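Local coordinates for ancillary protein 1 (Streptococcus pyogenes, PDB 2XI9) that probably acts as a pilus-presented, collagen-binding adhesin whose unusual internal thioester bond is required for efficient interaction with host cells, at residues A[132-135]-A[140-143]; A[195-200]-A[298-303]. All coordinates share one frame; numbering follows the deposited sequence.

How the contacts relate
The two contacts illustrate how a fold is secured at very different ranges of sequence. Past the N-terminal strands, the chain runs through strand 127-130 into the loop leading to strand 146-149; contact 1 folds that loop back on itself, with four residues between its segments, at the surface. Contact 2 opens later, beyond strand 189-193, and closes with strand 299-303 after an excursion of 97 residues, about half of them helical, near the centre of the chain. The contacts follow one another in series, neither nesting nor crossing. The centres of contact 1 and contact 2 are about 26 Å apart. Both belong to the seven-stranded sheet system: contact 1 shapes a connection, contact 2 packs its core.

Contact 1: residues A[132-135]-A[140-143]; sequences EEFS and QNYA
Asn141 meets both Phe134 and Ser135, and its side chain shows how one amide can organise a tight loop. From the backbone outward, CB of Asn141 lies 3.7 Å from CE2 of Phe134, approaching the ring obliquely. The next atom, CG, is equally near CD2 of the same ring, and ND2 continues along that flank at 3.8 Å from Phe134 CD2. Amide and ring planes differ by 25°, a shallow tilt that sets CG and ND2 beside the ring carbon while OD1 turns to the backbone. Phe134 reaches this place because its CG is anti to the backbone N (chi1 178°), and Asn141 adopts the same first torsion, turning its amide back toward the 132-135 backbone.

At the tip, OD1 of Asn141 accepts the N-H of Ser135 at 3.2 Å. The N-H points almost straight at the oxygen (164°), although the nitrogen stands above the carbonyl plane. OD1 also takes a weak bond from Ala143 N, two residues ahead in its own segment, as in an Asx turn. A second bridge is made by the backbone: Tyr142 N donates to Ser135 O at 3.0 Å, and the bond is nearly linear. The Tyr142 side chain leads away to helix 238-253, where Thr239 also bonds the Ser135 hydroxyl.

Chemically, Ser135 gives through its N and receives through its O, one end bound by an amide side chain and the other by a main-chain N-H. Asn141 OD1 thus stands in for a backbone carbonyl. The two bonds tie together the limbs of the loop between strands 127-130 and 146-149, where neither segment is regular strand, and probably help to set its path, while the neighbouring Glu133 O is buried with no partner in the model.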
ATOM      1  N   GLU A 132       0.916 -23.054   4.751  1.00 21.91           N
ATOM      2  CA  GLU A 132       0.109 -24.292   4.777  1.00 23.49           C
ATOM      3  C   GLU A 132      -0.456 -24.594   3.401  1.00 22.33           C
ATOM      4  O   GLU A 132      -0.658 -25.738   3.045  1.00 23.82           O
ATOM      5  CB  GLU A 132      -1.033 -24.185   5.791  1.00 25.34           C
ATOM      6  CG  GLU A 132      -1.592 -25.519   6.217  1.00 30.23           C
ATOM      7  CD  GLU A 132      -2.787 -25.372   7.157  1.00 36.00           C
ATOM      8  OE1 GLU A 132      -3.811 -24.829   6.705  1.00 37.96           O
ATOM      9  OE2 GLU A 132      -2.689 -25.810   8.332  1.00 38.89           O
ATOM     10  N   GLU A 133      -0.703 -23.540   2.645  1.00 21.01           N
ATOM     11  CA  GLU A 133      -1.317 -23.606   1.340  1.00 20.70           C
ATOM     12  C   GLU A 133      -0.267 -24.147   0.358  1.00 20.57           C
ATOM     13  O   GLU A 133       0.752 -23.550   0.192  1.00 20.39           O
ATOM     14  CB  GLU A 133      -1.760 -22.184   0.960  1.00 19.40           C
ATOM     15  CG  GLU A 133      -2.572 -22.086  -0.289  1.00 22.10           C
ATOM     16  CD  GLU A 133      -3.515 -20.859  -0.395  1.00 24.32           C
ATOM     17  OE1 GLU A 133      -3.516 -19.855   0.389  1.00 20.98           O
ATOM     18  OE2 GLU A 133      -4.285 -20.907  -1.367  1.00 28.31           O
ATOM     19  N   PHE A 134      -0.512 -25.267  -0.281  1.00 20.76           N
ATOM     20  CA  PHE A 134       0.391 -25.739  -1.314  1.00 21.30           C
ATOM     21  C   PHE A 134      -0.375 -25.850  -2.612  1.00 20.50           C
ATOM     22  O   PHE A 134      -1.360 -26.575  -2.678  1.00 20.55           O
ATOM     23  CB  PHE A 134       0.946 -27.107  -0.931  1.00 23.17           C
ATOM     24  CG  PHE A 134       1.858 -27.708  -1.950  1.00 24.93           C
ATOM     25  CD1 PHE A 134       1.348 -28.421  -3.034  1.00 24.39           C
ATOM     26  CD2 PHE A 134       3.243 -27.623  -1.787  1.00 26.07           C
ATOM     27  CE1 PHE A 134       2.194 -29.007  -3.967  1.00 27.24           C
ATOM     28  CE2 PHE A 134       4.098 -28.207  -2.721  1.00 27.89           C
ATOM     29  CZ  PHE A 134       3.578 -28.893  -3.810  1.00 27.89           C
ATOM     30  N   SER A 135       0.097 -25.163  -3.643  1.00 17.60           N
ATOM     31  CA  SER A 135      -0.550 -25.237  -4.940  1.00 17.94           C
ATOM     32  C   SER A 135       0.451 -24.789  -6.009  1.00 17.37           C
ATOM     33  O   SER A 135       1.085 -23.767  -5.859  1.00 15.91           O
ATOM     34  CB  SER A 135      -1.792 -24.336  -4.981  1.00 16.76           C
ATOM     35  OG  SER A 135      -2.476 -24.506  -6.206  1.00 19.61           O
ATOM     36  N   GLN A 140       6.045 -26.080  -9.768  1.00 19.55           N
ATOM     37  CA  GLN A 140       6.511 -25.793  -8.424  1.00 20.01           C
ATOM     38  C   GLN A 140       5.432 -25.071  -7.593  1.00 17.66           C
ATOM     39  O   GLN A 140       4.652 -24.316  -8.131  1.00 16.48           O
ATOM     40  CB  GLN A 140       7.775 -24.952  -8.485  1.00 20.69           C
ATOM     41  CG  GLN A 140       8.927 -25.689  -9.203  1.00 25.73           C
ATOM     42  CD  GLN A 140      10.199 -24.861  -9.374  1.00 31.24           C
ATOM     43  OE1 GLN A 140      11.280 -25.335  -9.055  1.00 40.17           O
ATOM     44  NE2 GLN A 140      10.074 -23.631  -9.864  1.00 34.66           N
ATOM     45  N   ASN A 141       5.442 -25.295  -6.281  1.00 17.88           N
ATOM     46  CA  ASN A 141       4.610 -24.529  -5.343  1.00 16.62           C
ATOM     47  C   ASN A 141       4.773 -23.045  -5.633  1.00 14.98           C
ATOM     48  O   ASN A 141       5.889 -22.571  -5.771  1.00 14.99           O
ATOM     49  CB  ASN A 141       5.005 -24.862  -3.894  1.00 17.34           C
ATOM     50  CG  ASN A 141       4.111 -24.211  -2.865  1.00 17.19           C
ATOM     51  OD1 ASN A 141       2.963 -23.874  -3.147  1.00 19.64           O
ATOM     52  ND2 ASN A 141       4.630 -24.049  -1.638  1.00 17.75           N
ATOM     53  N   TYR A 142       3.668 -22.318  -5.763  1.00 13.77           N
ATOM     54  CA  TYR A 142       3.709 -20.872  -5.995  1.00 12.66           C
ATOM     55  C   TYR A 142       4.362 -20.203  -4.791  1.00 12.90           C
ATOM     56  O   TYR A 142       5.176 -19.330  -4.944  1.00 12.74           O
ATOM     57  CB  TYR A 142       2.293 -20.302  -6.293  1.00 11.37           C
ATOM     58  CG  TYR A 142       2.185 -18.786  -6.446  1.00 11.48           C
ATOM     59  CD1 TYR A 142       2.952 -18.104  -7.405  1.00 13.85           C
ATOM     60  CD2 TYR A 142       1.342 -18.040  -5.652  1.00 11.95           C
ATOM     61  CE1 TYR A 142       2.866 -16.739  -7.536  1.00 12.19           C
ATOM     62  CE2 TYR A 142       1.221 -16.662  -5.788  1.00 11.01           C
ATOM     63  CZ  TYR A 142       1.973 -16.016  -6.759  1.00 12.35           C
ATOM     64  OH  TYR A 142       1.896 -14.643  -6.873  1.00 12.56           O
ATOM     65  N   ALA A 143       3.997 -20.629  -3.590  1.00 13.67           N
ATOM     66  CA  ALA A 143       4.668 -20.193  -2.362  1.00 14.10           C
ATOM     67  C   ALA A 143       4.629 -18.657  -2.113  1.00 13.95           C
ATOM     68  O   ALA A 143       5.458 -18.134  -1.351  1.00 16.38           O
ATOM     69  CB  ALA A 143       6.125 -20.731  -2.361  1.00 16.24           C
TER

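Contact 2: residues A[195-200]-A[298-303]; sequences RDLFKY and LDFFIP
Lys199 NZ, at the end of a side chain that crosses one face of the Tyr200 ring, is gripped by two carboxylates: it forms a 2.6 Å salt bridge to Asp196 OD2 and another to Glu328. The pairing should favour a protonated amine. Nearer the backbone, the lysine CG lies over the centre of that Tyr200 face.

The opposite face of the ring looks onto strand 299-303. There CE1 of Phe300 approaches Tyr200 CD2 to 3.6 Å, sitting over the face but displaced toward its rim. The two rings are inclined at 36°, neither stacked nor edge-to-face. Ile302 also reaches the tyrosine, with its CG1 3.9 Å from Tyr200 CE1; the detail where Phe300 CE1 and Ile302 CD1 meet is doubtful, since the two atoms are modelled too close together.

Leu197 provides the more regular contact. Its CD2 methyl stands over the centre of the Phe300 ring, 3.6 Å from the centroid and only 8° off the normal, a clear CH-pi interaction. Phe300 presents this face because its CG is anti to the backbone N (chi1 -174°), carrying the ring out from the strand toward the turn. The 3-10 turn, closed by Tyr200 N bonding Leu197 O, brings leucine and tyrosine to the same aromatic partner.

This apolar cluster lies in the buried centre of the chain, where the 195-200 turn, part of the thioester domain by sequence, meets strand 299-303. That strand runs between strands 189-193 and 311-313, whose Ile192 and Ile312 both touch the Phe300 side chain, while Phe161 meets its ring edge-to-face. Leu197 packs against Phe300 and Ile312 of the sheet and against Phe212 and Leu213 of helix 209-222, while Lys199 and Tyr200 meet Tyr37.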
ATOM      1  N   ARG A 195      -4.782   5.076  -1.785  1.00 11.08           N
ATOM      2  CA  ARG A 195      -4.698   6.304  -2.498  1.00 12.05           C
ATOM      3  C   ARG A 195      -3.269   6.836  -2.225  1.00 13.39           C
ATOM      4  O   ARG A 195      -2.668   6.559  -1.187  1.00 13.36           O
ATOM      5  CB  ARG A 195      -5.744   7.310  -2.024  1.00 13.44           C
ATOM      6  CG  ARG A 195      -7.212   6.793  -1.826  1.00 12.94           C
ATOM      7  CD  ARG A 195      -8.063   7.850  -1.155  1.00 16.36           C
ATOM      8  NE  ARG A 195      -9.456   7.401  -0.973  1.00 19.19           N
ATOM      9  CZ  ARG A 195     -10.390   8.070  -0.292  1.00 21.53           C
ATOM     10  NH1 ARG A 195     -10.118   9.213   0.317  1.00 21.15           N
ATOM     11  NH2 ARG A 195     -11.623   7.580  -0.216  1.00 22.30           N
ATOM     12  N   ASP A 196      -2.719   7.576  -3.153  1.00 15.13           N
ATOM     13  CA  ASP A 196      -1.400   8.177  -2.932  1.00 16.16           C
ATOM     14  C   ASP A 196      -0.365   7.078  -2.726  1.00 14.60           C
ATOM     15  O   ASP A 196       0.390   7.083  -1.742  1.00 15.66           O
ATOM     16  CB  ASP A 196      -1.459   9.108  -1.712  1.00 17.60           C
ATOM     17  CG  ASP A 196      -0.235  10.009  -1.570  1.00 23.09           C
ATOM     18  OD1 ASP A 196       0.383  10.373  -2.609  1.00 23.57           O
ATOM     19  OD2 ASP A 196       0.081  10.357  -0.384  1.00 29.62           O
ATOM     20  N   LEU A 197      -0.366   6.133  -3.649  1.00 12.16           N
ATOM     21  CA  LEU A 197       0.394   4.903  -3.551  1.00 11.31           C
ATOM     22  C   LEU A 197       1.740   4.971  -4.316  1.00 11.87           C
ATOM     23  O   LEU A 197       2.607   4.118  -4.143  1.00 11.96           O
ATOM     24  CB  LEU A 197      -0.416   3.741  -4.096  1.00  9.77           C
ATOM     25  CG  LEU A 197      -1.693   3.329  -3.333  1.00 10.57           C
ATOM     26  CD1 LEU A 197      -2.243   2.048  -3.895  1.00 13.26           C
ATOM     27  CD2 LEU A 197      -1.315   3.198  -1.829  1.00 14.98           C
ATOM     28  N   PHE A 198       1.865   5.934  -5.207  1.00 11.94           N
ATOM     29  CA  PHE A 198       3.040   6.022  -6.064  1.00 12.18           C
ATOM     30  C   PHE A 198       4.321   6.068  -5.245  1.00 13.39           C
ATOM     31  O   PHE A 198       5.329   5.464  -5.628  1.00 14.15           O
ATOM     32  CB  PHE A 198       2.965   7.280  -6.925  1.00 12.88           C
ATOM     33  CG  PHE A 198       3.899   7.268  -8.081  1.00 12.31           C
ATOM     34  CD1 PHE A 198       5.127   7.895  -8.016  1.00 15.53           C
ATOM     35  CD2 PHE A 198       3.538   6.602  -9.244  1.00 14.43           C
ATOM     36  CE1 PHE A 198       5.986   7.893  -9.132  1.00 17.08           C
ATOM     37  CE2 PHE A 198       4.392   6.575 -10.344  1.00 16.69           C
ATOM     38  CZ  PHE A 198       5.600   7.229 -10.291  1.00 14.16           C
ATOM     39  N   LYS A 199       4.266   6.791  -4.125  1.00 14.78           N
ATOM     40  CA  LYS A 199       5.402   6.957  -3.227  1.00 16.18           C
ATOM     41  C   LYS A 199       5.961   5.640  -2.684  1.00 16.24           C
ATOM     42  O   LYS A 199       7.118   5.636  -2.255  1.00 15.94           O
ATOM     43  CB  LYS A 199       5.061   7.873  -2.053  1.00 17.76           C
ATOM     44  CG  LYS A 199       4.003   7.312  -1.115  1.00 18.09           C
ATOM     45  CD  LYS A 199       3.646   8.263  -0.009  1.00 22.09           C
ATOM     46  CE  LYS A 199       3.122   9.560  -0.506  1.00 25.68           C
ATOM     47  NZ  LYS A 199       2.468  10.338   0.592  1.00 31.04           N
ATOM     48  N   TYR A 200       5.170   4.554  -2.700  1.00 14.02           N
ATOM     49  CA  TYR A 200       5.640   3.266  -2.187  1.00 13.73           C
ATOM     50  C   TYR A 200       6.407   2.411  -3.194  1.00 14.21           C
ATOM     51  O   TYR A 200       6.930   1.358  -2.828  1.00 15.08           O
ATOM     52  CB  TYR A 200       4.502   2.471  -1.561  1.00 13.14           C
ATOM     53  CG  TYR A 200       3.774   3.266  -0.525  1.00 12.14           C
ATOM     54  CD1 TYR A 200       4.358   3.534   0.692  1.00 16.93           C
ATOM     55  CD2 TYR A 200       2.512   3.801  -0.781  1.00 13.88           C
ATOM     56  CE1 TYR A 200       3.719   4.308   1.645  1.00 15.82           C
ATOM     57  CE2 TYR A 200       1.852   4.572   0.160  1.00 15.77           C
ATOM     58  CZ  TYR A 200       2.462   4.820   1.381  1.00 15.70           C
ATOM     59  OH  TYR A 200       1.824   5.596   2.314  1.00 16.79           O
ATOM     60  N   LEU A 298      -9.468   0.552  -2.357  1.00  9.74           N
ATOM     61  CA  LEU A 298      -8.949  -0.709  -1.839  1.00  9.19           C
ATOM     62  C   LEU A 298      -8.105  -0.478  -0.606  1.00 10.27           C
ATOM     63  O   LEU A 298      -7.504   0.596  -0.441  1.00  9.83           O
ATOM     64  CB  LEU A 298      -8.065  -1.371  -2.889  1.00  7.54           C
ATOM     65  CG  LEU A 298      -8.750  -1.894  -4.140  1.00  8.70           C
ATOM     66  CD1 LEU A 298      -7.752  -2.210  -5.238  1.00  7.33           C
ATOM     67  CD2 LEU A 298      -9.550  -3.099  -3.808  1.00 10.64           C
ATOM     68  N   ASP A 299      -8.029  -1.500   0.233  1.00  9.73           N
ATOM     69  CA  ASP A 299      -7.112  -1.498   1.353  1.00  9.88           C
ATOM     70  C   ASP A 299      -5.649  -1.617   0.874  1.00  9.32           C
ATOM     71  O   ASP A 299      -5.357  -2.231  -0.142  1.00  9.92           O
ATOM     72  CB  ASP A 299      -7.390  -2.661   2.302  1.00 10.11           C
ATOM     73  CG  ASP A 299      -8.792  -2.596   2.943  1.00 12.40           C
ATOM     74  OD1 ASP A 299      -9.379  -1.483   3.130  1.00  8.53           O
ATOM     75  OD2 ASP A 299      -9.292  -3.683   3.321  1.00 16.12           O
ATOM     76  N   PHE A 300      -4.746  -1.062   1.664  1.00  9.20           N
ATOM     77  CA  PHE A 300      -3.297  -1.121   1.400  1.00  8.74           C
ATOM     78  C   PHE A 300      -2.631  -1.170   2.773  1.00  8.97           C
ATOM     79  O   PHE A 300      -3.213  -0.719   3.721  1.00 11.39           O
ATOM     80  CB  PHE A 300      -2.892   0.100   0.586  1.00  8.67           C
ATOM     81  CG  PHE A 300      -1.466   0.112   0.120  1.00  9.04           C
ATOM     82  CD1 PHE A 300      -0.479   0.735   0.857  1.00  9.36           C
ATOM     83  CD2 PHE A 300      -1.129  -0.438  -1.108  1.00  6.36           C
ATOM     84  CE1 PHE A 300       0.843   0.780   0.381  1.00 10.05           C
ATOM     85  CE2 PHE A 300       0.159  -0.427  -1.553  1.00  8.32           C
ATOM     86  CZ  PHE A 300       1.165   0.211  -0.810  1.00  7.48           C
ATOM     87  N   PHE A 301      -1.416  -1.713   2.846  1.00  9.79           N
ATOM     88  CA  PHE A 301      -0.719  -2.009   4.094  1.00 10.08           C
ATOM     89  C   PHE A 301       0.761  -1.696   3.999  1.00 10.33           C
ATOM     90  O   PHE A 301       1.427  -2.104   3.070  1.00 10.99           O
ATOM     91  CB  PHE A 301      -0.925  -3.500   4.440  1.00 10.42           C
ATOM     92  CG  PHE A 301      -2.398  -3.928   4.466  1.00  8.58           C
ATOM     93  CD1 PHE A 301      -3.027  -4.396   3.323  1.00  8.69           C
ATOM     94  CD2 PHE A 301      -3.129  -3.853   5.642  1.00 10.37           C
ATOM     95  CE1 PHE A 301      -4.340  -4.758   3.342  1.00  7.04           C
ATOM     96  CE2 PHE A 301      -4.485  -4.195   5.659  1.00  8.19           C
ATOM     97  CZ  PHE A 301      -5.075  -4.673   4.524  1.00  7.77           C
ATOM     98  N   ILE A 302       1.269  -0.982   4.991  1.00 11.27           N
ATOM     99  CA  ILE A 302       2.663  -0.547   5.027  1.00 13.76           C
ATOM    100  C   ILE A 302       3.305  -1.116   6.284  1.00 12.89           C
ATOM    101  O   ILE A 302       2.754  -0.996   7.379  1.00 12.14           O
ATOM    102  CB  ILE A 302       2.802   0.991   5.101  1.00 13.81           C
ATOM    103  CG1 ILE A 302       1.999   1.648   3.996  1.00 17.30           C
ATOM    104  CG2 ILE A 302       4.257   1.430   5.057  1.00 17.92           C
ATOM    105  CD1 ILE A 302       2.037   0.970   2.802  1.00 21.90           C
ATOM    106  N   PRO A 303       4.474  -1.727   6.120  1.00 13.01           N
ATOM    107  CA  PRO A 303       5.180  -2.368   7.197  1.00 13.75           C
ATOM    108  C   PRO A 303       5.923  -1.363   8.070  1.00 14.43           C
ATOM    109  O   PRO A 303       6.249  -0.241   7.622  1.00 14.58           O
ATOM    110  CB  PRO A 303       6.143  -3.321   6.465  1.00 13.68           C
ATOM    111  CG  PRO A 303       6.451  -2.565   5.189  1.00 13.75           C
ATOM    112  CD  PRO A 303       5.117  -1.961   4.811  1.00 13.27           C
TER